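Local coordinates for spermidine synthase (Corynebacterium glutamicum ATCC 13032, PDB 3GJY), which probably makes spermidine by transferring an aminopropyl group from decarboxylated S-adenosylmethionine to putrescine, at residues 213-227 against 238-250. Residues are numbered along the deposited sequence; the frame is centred on the assembly and turned at random.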
loop_
_atom_site.group_PDB
_atom_site.type_symbol
_atom_site.label_atom_id
_atom_site.label_comp_id
_atom_site.label_asym_id
_atom_site.label_seq_id
_atom_site.Cartn_x
_atom_site.Cartn_y
_atom_site.Cartn_z
ATOM N N LEU A 213 -8.250 6.294 9.968
ATOM C CA LEU A 213 -9.614 6.239 9.451
ATOM C C LEU A 213 -10.438 7.507 9.736
ATOM O O LEU A 213 -11.184 7.981 8.857
ATOM C CB LEU A 213 -10.382 4.994 9.956
ATOM C CG LEU A 213 -9.819 3.705 9.338
ATOM C CD1 LEU A 213 -10.216 2.503 10.229
ATOM C CD2 LEU A 213 -10.347 3.523 7.927
ATOM N N ALA A 214 -10.351 8.024 10.968
ATOM C CA ALA A 214 -11.035 9.276 11.297
ATOM C C ALA A 214 -10.650 10.416 10.330
ATOM O O ALA A 214 -11.508 11.144 9.828
ATOM C CB ALA A 214 -10.775 9.679 12.778
ATOM N N GLY A 215 -9.364 10.512 9.980
ATOM C CA GLY A 215 -8.931 11.562 9.066
ATOM C C GLY A 215 -9.427 11.293 7.653
ATOM O O GLY A 215 -9.878 12.198 6.971
HETATM N N MSE A 216 -9.346 10.030 7.242
HETATM C CA MSE A 216 -9.847 9.637 5.912
HETATM C C MSE A 216 -11.342 9.969 5.764
HETATM O O MSE A 216 -11.787 10.391 4.685
HETATM C CB MSE A 216 -9.603 8.150 5.651
HETATM C CG MSE A 216 -8.084 7.872 5.517
HETATM SE SE MSE A 216 -7.714 5.971 5.684
HETATM C CE MSE A 216 -8.582 5.455 4.033
HETATM N N MSE A 217 -12.111 9.793 6.847
HETATM C CA MSE A 217 -13.556 10.048 6.778
HETATM C C MSE A 217 -13.925 11.529 6.628
HETATM O O MSE A 217 -15.041 11.838 6.205
HETATM C CB MSE A 217 -14.281 9.407 7.966
HETATM C CG MSE A 217 -14.356 7.903 7.847
HETATM SE SE MSE A 217 -15.287 7.115 9.348
HETATM C CE MSE A 217 -13.826 6.692 10.353
ATOM N N GLU A 218 -13.003 12.430 6.970
ATOM C CA GLU A 218 -13.231 13.862 6.719
ATOM C C GLU A 218 -13.022 14.234 5.256
ATOM O O GLU A 218 -13.416 15.313 4.804
ATOM C CB GLU A 218 -12.236 14.707 7.530
ATOM C CG GLU A 218 -12.405 14.750 8.975
ATOM C CD GLU A 218 -11.562 15.879 9.580
ATOM O OE1 GLU A 218 -11.260 16.897 8.896
ATOM O OE2 GLU A 218 -11.197 15.717 10.735
ATOM N N VAL A 219 -12.303 13.386 4.523
ATOM C CA VAL A 219 -11.832 13.707 3.188
ATOM C C VAL A 219 -12.563 12.912 2.085
ATOM O O VAL A 219 -12.901 13.478 1.020
ATOM C CB VAL A 219 -10.324 13.460 3.114
ATOM C CG1 VAL A 219 -9.804 13.691 1.705
ATOM C CG2 VAL A 219 -9.612 14.399 4.078
ATOM N N PHE A 220 -12.747 11.607 2.314
ATOM C CA PHE A 220 -13.407 10.692 1.365
ATOM C C PHE A 220 -14.825 10.430 1.835
ATOM O O PHE A 220 -15.060 10.250 3.025
ATOM C CB PHE A 220 -12.649 9.357 1.291
ATOM C CG PHE A 220 -11.245 9.493 0.720
ATOM C CD1 PHE A 220 -11.055 9.639 -0.638
ATOM C CD2 PHE A 220 -10.141 9.620 1.571
ATOM C CE1 PHE A 220 -9.770 9.796 -1.178
ATOM C CE2 PHE A 220 -8.839 9.766 1.046
ATOM C CZ PHE A 220 -8.665 9.893 -0.341
ATOM N N GLU A 221 -15.752 10.293 0.894
ATOM C CA GLU A 221 -17.146 9.994 1.271
ATOM C C GLU A 221 -17.307 8.568 1.800
ATOM O O GLU A 221 -18.197 8.287 2.587
ATOM C CB GLU A 221 -18.080 10.172 0.060
ATOM C CG GLU A 221 -18.263 11.622 -0.424
ATOM C CD GLU A 221 -19.132 11.678 -1.687
ATOM O OE1 GLU A 221 -20.227 11.052 -1.691
ATOM O OE2 GLU A 221 -18.726 12.329 -2.675
ATOM N N HIS A 222 -16.433 7.658 1.382
ATOM C CA HIS A 222 -16.616 6.224 1.710
ATOM C C HIS A 222 -15.297 5.602 2.143
ATOM O O HIS A 222 -14.228 6.021 1.694
ATOM C CB HIS A 222 -17.221 5.442 0.530
ATOM C CG HIS A 222 -18.503 6.023 0.050
ATOM N ND1 HIS A 222 -19.655 5.961 0.803
ATOM C CD2 HIS A 222 -18.800 6.758 -1.050
ATOM C CE1 HIS A 222 -20.617 6.608 0.171
ATOM N NE2 HIS A 222 -20.129 7.102 -0.955
ATOM N N VAL A 223 -15.399 4.608 3.029
ATOM C CA VAL A 223 -14.225 3.870 3.542
ATOM C C VAL A 223 -14.561 2.413 3.716
ATOM O O VAL A 223 -15.723 2.045 3.887
ATOM C CB VAL A 223 -13.726 4.435 4.899
ATOM C CG1 VAL A 223 -13.019 5.810 4.738
ATOM C CG2 VAL A 223 -14.899 4.552 5.900
ATOM N N ALA A 224 -13.521 1.580 3.684
ATOM C CA ALA A 224 -13.634 0.152 3.938
ATOM C C ALA A 224 -12.274 -0.359 4.364
ATOM O O ALA A 224 -11.248 0.328 4.169
ATOM C CB ALA A 224 -14.099 -0.593 2.671
ATOM N N VAL A 225 -12.259 -1.556 4.948
ATOM C CA VAL A 225 -11.001 -2.137 5.387
ATOM C C VAL A 225 -10.887 -3.631 5.078
ATOM O O VAL A 225 -11.888 -4.333 4.881
ATOM C CB VAL A 225 -10.686 -1.855 6.914
ATOM C CG1 VAL A 225 -10.666 -0.375 7.294
ATOM C CG2 VAL A 225 -11.517 -2.660 7.803
ATOM N N ILE A 226 -9.646 -4.089 5.019
ATOM C CA ILE A 226 -9.327 -5.510 5.041
ATOM C C ILE A 226 -8.382 -5.777 6.186
ATOM O O ILE A 226 -7.327 -5.166 6.302
ATOM C CB ILE A 226 -8.717 -5.976 3.715
ATOM C CG1 ILE A 226 -9.765 -5.933 2.576
ATOM C CG2 ILE A 226 -8.222 -7.446 3.859
ATOM C CD1 ILE A 226 -9.168 -5.958 1.212
ATOM N N ALA A 227 -8.795 -6.662 7.096
ATOM C CA ALA A 227 -8.137 -6.755 8.395
ATOM C C ALA A 227 -7.677 -8.137 8.724
ATOM O O ALA A 227 -8.316 -9.126 8.329
ATOM C CB ALA A 227 -9.092 -6.267 9.504
ATOM N N GLY A 238 -0.246 -6.517 13.646
ATOM C CA GLY A 238 -0.649 -6.964 12.335
ATOM C C GLY A 238 -0.868 -5.809 11.375
ATOM O O GLY A 238 -0.513 -4.661 11.648
ATOM N N ASN A 239 -1.433 -6.155 10.238
ATOM C CA ASN A 239 -1.667 -5.180 9.184
ATOM C C ASN A 239 -3.131 -5.027 8.993
ATOM O O ASN A 239 -3.885 -6.024 9.047
ATOM C CB ASN A 239 -1.072 -5.641 7.849
ATOM C CG ASN A 239 0.404 -5.749 7.898
ATOM O OD1 ASN A 239 0.934 -6.764 8.353
ATOM N ND2 ASN A 239 1.104 -4.704 7.450
ATOM N N ILE A 240 -3.520 -3.789 8.711
ATOM C CA ILE A 240 -4.880 -3.507 8.281
ATOM C C ILE A 240 -4.772 -2.641 7.029
ATOM O O ILE A 240 -4.001 -1.676 6.989
ATOM C CB ILE A 240 -5.710 -2.834 9.441
ATOM C CG1 ILE A 240 -7.150 -2.578 9.000
ATOM C CG2 ILE A 240 -5.009 -1.568 9.957
ATOM C CD1 ILE A 240 -8.087 -2.258 10.173
ATOM N N ILE A 241 -5.527 -3.007 6.006
ATOM C CA ILE A 241 -5.561 -2.244 4.758
ATOM C C ILE A 241 -6.738 -1.259 4.860
ATOM O O ILE A 241 -7.893 -1.664 5.049
ATOM C CB ILE A 241 -5.779 -3.179 3.556
ATOM C CG1 ILE A 241 -4.681 -4.277 3.486
ATOM C CG2 ILE A 241 -5.838 -2.338 2.271
ATOM C CD1 ILE A 241 -3.250 -3.794 3.625
ATOM N N LEU A 242 -6.430 0.030 4.759
ATOM C CA LEU A 242 -7.411 1.122 4.857
ATOM C C LEU A 242 -7.712 1.647 3.476
ATOM O O LEU A 242 -6.787 2.015 2.733
ATOM C CB LEU A 242 -6.803 2.250 5.699
ATOM C CG LEU A 242 -6.182 1.814 7.044
ATOM C CD1 LEU A 242 -5.591 3.047 7.750
ATOM C CD2 LEU A 242 -7.219 1.136 7.953
HETATM N N MSE A 243 -9.000 1.669 3.115
HETATM C CA MSE A 243 -9.403 2.120 1.794
HETATM C C MSE A 243 -10.339 3.331 1.877
HETATM O O MSE A 243 -11.244 3.357 2.714
HETATM C CB MSE A 243 -10.015 0.985 0.969
HETATM C CG MSE A 243 -9.030 -0.154 0.710
HETATM SE SE MSE A 243 -9.782 -1.603 -0.283
HETATM C CE MSE A 243 -10.746 -2.367 1.175
ATOM N N GLY A 244 -10.107 4.327 1.025
ATOM C CA GLY A 244 -10.962 5.512 0.974
ATOM C C GLY A 244 -11.272 5.847 -0.478
ATOM O O GLY A 244 -10.422 5.674 -1.358
ATOM N N SER A 245 -12.510 6.261 -0.754
ATOM C CA SER A 245 -12.894 6.701 -2.089
ATOM C C SER A 245 -14.193 7.480 -1.996
ATOM O O SER A 245 -14.985 7.276 -1.043
ATOM C CB SER A 245 -13.180 5.483 -2.974
ATOM O OG SER A 245 -13.518 5.852 -4.317
ATOM N N ASP A 246 -14.429 8.344 -2.990
ATOM C CA ASP A 246 -15.769 8.930 -3.148
ATOM C C ASP A 246 -16.769 7.980 -3.823
ATOM O O ASP A 246 -17.968 8.260 -3.849
ATOM C CB ASP A 246 -15.732 10.254 -3.897
ATOM C CG ASP A 246 -15.064 11.354 -3.083
ATOM O OD1 ASP A 246 -15.032 11.285 -1.833
ATOM O OD2 ASP A 246 -14.625 12.319 -3.731
ATOM N N THR A 247 -16.259 6.874 -4.350
ATOM C CA THR A 247 -17.081 5.775 -4.866
ATOM C C THR A 247 -17.442 4.837 -3.704
ATOM O O THR A 247 -16.585 4.515 -2.878
ATOM C CB THR A 247 -16.292 4.994 -5.947
ATOM O OG1 THR A 247 -15.907 5.886 -6.992
ATOM C CG2 THR A 247 -17.107 3.820 -6.552
ATOM N N GLU A 248 -18.724 4.438 -3.615
ATOM C CA GLU A 248 -19.139 3.467 -2.607
ATOM C C GLU A 248 -18.367 2.156 -2.688
ATOM O O GLU A 248 -18.112 1.662 -3.773
ATOM C CB GLU A 248 -20.639 3.155 -2.762
ATOM C CG GLU A 248 -21.517 4.321 -2.470
ATOM C CD GLU A 248 -22.966 3.954 -2.490
ATOM O OE1 GLU A 248 -23.397 3.193 -1.597
ATOM O OE2 GLU A 248 -23.665 4.443 -3.394
ATOM N N PHE A 249 -17.981 1.629 -1.531
ATOM C CA PHE A 249 -17.402 0.302 -1.432
ATOM C C PHE A 249 -18.504 -0.738 -1.341
ATOM O O PHE A 249 -19.652 -0.438 -0.952
ATOM C CB PHE A 249 -16.475 0.233 -0.216
ATOM C CG PHE A 249 -15.199 1.029 -0.403
ATOM C CD1 PHE A 249 -14.209 0.586 -1.299
ATOM C CD2 PHE A 249 -15.038 2.245 0.208
ATOM C CE1 PHE A 249 -13.049 1.329 -1.503
ATOM C CE2 PHE A 249 -13.868 2.982 0.017
ATOM C CZ PHE A 249 -12.895 2.533 -0.861
ATOM N N PHE A 250 -18.155 -1.966 -1.681
ATOM C CA PHE A 250 -19.126 -3.064 -1.662
ATOM C C PHE A 250 -19.649 -3.281 -0.230
ATOM O O PHE A 250 -18.940 -3.076 0.770
ATOM C CB PHE A 250 -18.497 -4.322 -2.287
ATOM C CG PHE A 250 -18.105 -4.126 -3.738
ATOM C CD1 PHE A 250 -19.078 -3.919 -4.713
ATOM C CD2 PHE A 250 -16.774 -4.123 -4.116
ATOM C CE1 PHE A 250 -18.724 -3.730 -6.059
ATOM C CE2 PHE A 250 -16.408 -3.934 -5.460
ATOM C CZ PHE A 250 -17.389 -3.751 -6.420
HETATM O O HOH W 1 -15.075 13.737 -0.698
HETATM O O HOH W 2 -19.269 10.756 -5.750
#
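Bent at its last torsion (chi3 68°), selenomethionine Met-216 lays SE across Leu-242 CB and brings CE to 3.5 Å from Met-243 C, while Asp-246, with CG beside its own backbone N (chi1 -69°), turns OD1 back to Glu-221. Helix 207-219 thus lies over the sheet face bearing Val-225 and Leu-242, whose side chains lie side by side and point the same way, Val-225 CG1 meeting Leu-242 CD2. Gly-244 suits this face because Phe-220 CD2 and Met-216 CE occupy the space a CB would need; the Phe-220 ring instead lies with one face over Gly-244 C, and meets the ring of His-187 of helix 180-189, planes at about 60°.

Beneath, strand 238-245 lies between 194-202 and 222-227 in the mixed, Rossmann-like sheet, antiparallel to both. Ala-224 and Met-243 exchange backbone bonds, the one from Met-243 N to Ala-224 O (2.8 Å) running nearly along the carbonyl axis. On the other face, small Ala-224 admits the Phe-249 ring, Ala-224 CB standing over one ring face, 4.1 Å from the centroid, in a CH-pi contact, and Met-243 CE reaches Ile-226 CD1.

At the turn, Glu-248 CG lies 3.7 Å from the His-222 ring centroid, over one face, with Glu-221 CB over the opposite one; His-222 ND1 hydrogen-bonds to Glu-276. Ser-245 OG accepts from Thr-247 N in an ST turn and also hydrogen-bonds to Gly-194 O. Asp-246 OD1 takes Glu-221 N at 3.0 Å (159°) plus a water shared with Val-219 O, and Asp-246 OD2 hydrogen-bonds to His-187 NE2. These donors probably stabilise the Asp-246 carboxylate as an anion despite Glu-221 OE2 lying 3.9 Å from Asp-246 OD1.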